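Side-chain contact in phosphoenolpyruvate--protein phosphotransferase (Escherichia coli, PDB 5T12), which probably transfers the phosphoryl group of phosphoenolpyruvate to the carrier protein NPr, this chain being the EIN domain of the enzyme: residues A37-R40 with E41-T44. The protein carries 1 engineered substitution. Residues are numbered along the deposited sequence; the frame is centred on the assembly and turned at random.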
loop_
_atom_site.group_PDB
_atom_site.type_symbol
_atom_site.label_atom_id
_atom_site.label_comp_id
_atom_site.label_asym_id
_atom_site.label_seq_id
_atom_site.Cartn_x
_atom_site.Cartn_y
_atom_site.Cartn_z
ATOM N N ALA A 37 4.083 -28.141 -9.987
ATOM C CA ALA A 37 5.428 -27.598 -10.145
ATOM C C ALA A 37 5.393 -26.108 -10.463
ATOM O O ALA A 37 6.246 -25.349 -9.990
ATOM C CB ALA A 37 6.178 -28.364 -11.235
ATOM N N LEU A 38 4.413 -25.671 -11.256
ATOM C CA LEU A 38 4.342 -24.264 -11.639
ATOM C C LEU A 38 3.944 -23.387 -10.458
ATOM O O LEU A 38 4.558 -22.340 -10.217
ATOM C CB LEU A 38 3.361 -24.085 -12.797
ATOM C CG LEU A 38 2.969 -22.646 -13.137
ATOM C CD1 LEU A 38 4.173 -21.842 -13.605
ATOM C CD2 LEU A 38 1.866 -22.629 -14.184
ATOM N N GLU A 39 2.915 -23.798 -9.711
ATOM C CA GLU A 39 2.456 -22.996 -8.581
ATOM C C GLU A 39 3.543 -22.835 -7.528
ATOM O O GLU A 39 3.627 -21.787 -6.876
ATOM C CB GLU A 39 1.202 -23.619 -7.965
ATOM C CG GLU A 39 0.021 -23.697 -8.920
ATOM C CD GLU A 39 -0.370 -22.342 -9.479
ATOM O OE1 GLU A 39 -0.216 -21.330 -8.763
ATOM O OE2 GLU A 39 -0.828 -22.288 -10.640
ATOM N N ARG A 40 4.382 -23.855 -7.344
ATOM C CA ARG A 40 5.514 -23.715 -6.435
ATOM C C ARG A 40 6.555 -22.755 -6.999
ATOM O O ARG A 40 7.183 -21.999 -6.248
ATOM C CB ARG A 40 6.138 -25.081 -6.151
ATOM C CG ARG A 40 5.328 -25.946 -5.201
ATOM C CD ARG A 40 6.095 -27.201 -4.811
ATOM N NE ARG A 40 6.190 -28.156 -5.911
ATOM C CZ ARG A 40 5.361 -29.181 -6.081
ATOM N NH1 ARG A 40 4.374 -29.387 -5.219
ATOM N NH2 ARG A 40 5.518 -30.002 -7.109
ATOM N N GLU A 41 6.747 -22.767 -8.320
ATOM C CA GLU A 41 7.695 -21.845 -8.935
ATOM C C GLU A 41 7.184 -20.411 -8.880
ATOM O O GLU A 41 7.973 -19.471 -8.729
ATOM C CB GLU A 41 7.978 -22.267 -10.377
ATOM C CG GLU A 41 8.809 -23.536 -10.496
ATOM C CD GLU A 41 8.923 -24.038 -11.922
ATOM O OE1 GLU A 41 8.291 -23.443 -12.819
ATOM O OE2 GLU A 41 9.647 -25.031 -12.146
ATOM N N ARG A 42 5.868 -20.222 -9.002
ATOM C CA ARG A 42 5.300 -18.885 -8.871
ATOM C C ARG A 42 5.431 -18.358 -7.448
ATOM O O ARG A 42 5.570 -17.146 -7.246
ATOM C CB ARG A 42 3.830 -18.890 -9.288
ATOM C CG ARG A 42 3.575 -19.260 -10.737
ATOM C CD ARG A 42 2.082 -19.309 -11.003
ATOM N NE ARG A 42 1.434 -18.047 -10.659
ATOM C CZ ARG A 42 0.184 -17.944 -10.220
ATOM N NH1 ARG A 42 -0.553 -19.034 -10.057
ATOM N NH2 ARG A 42 -0.325 -16.754 -9.932
ATOM N N LEU A 43 5.388 -19.248 -6.454
ATOM C CA LEU A 43 5.491 -18.823 -5.064
ATOM C C LEU A 43 6.918 -18.433 -4.697
ATOM O O LEU A 43 7.132 -17.424 -4.017
ATOM C CB LEU A 43 4.984 -19.929 -4.138
ATOM C CG LEU A 43 3.475 -19.925 -3.897
ATOM C CD1 LEU A 43 3.021 -21.239 -3.296
ATOM C CD2 LEU A 43 3.096 -18.768 -2.987
ATOM N N THR A 44 7.905 -19.220 -5.134
ATOM C CA THR A 44 9.295 -18.873 -4.857
ATOM C C THR A 44 9.692 -17.572 -5.541
ATOM O O THR A 44 10.559 -16.846 -5.042
ATOM C CB THR A 44 10.225 -20.005 -5.295
ATOM O OG1 THR A 44 9.978 -20.325 -6.669
ATOM C CG2 THR A 44 9.997 -21.244 -4.441
#
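R42 reaches back one turn along helix 36-61 to pair with E39, and its long chain touches L38 on the way. Its CB and CG rise past the carbonyl of L38, with CG 3.3 Å from L38 O. The same CG meets methyl CD1 of L38 at 3.9 Å, so the aliphatic half of the arginine lies against a leucine that suits this exposed place by offering it a hydrophobic flank. CD comes 3.8 Å from E39 OE1. A bend about CG-CD (chi3 56°) turns the guanidinium to the carboxylate; NE and CZ pass the same oxygen, CZ at 3.7 Å, and NH1 closes a salt bridge with E39 OE1 at 2.7 Å. The two planes stand nearly perpendicular, 87° apart. OE1 approaches obliquely, whereas OE2 sits in the guanidinium plane at its edge, 3.3 Å from NH1. Both hydrogen bonds are weak and bent, the shorter making only 116° at the hydrogen, so charge attraction probably carries much of the pairing. Glutamate suits buried position 39 because OE1 also accepts the backbone N-H of A99; arginine suits 42 because its methylenes flank L38 while NH1 serves E39 and NH2 pairs with E100. A leucine in place of R42 would probably leave the buried E39 carboxylate without its positive mate and E100 without this partner. The i, i+3 ion pair thus probably compensates much of the negative charge of E39, while its arginine ties the early turns of this helix to the start of helix 99-115 within the helical part of the domain.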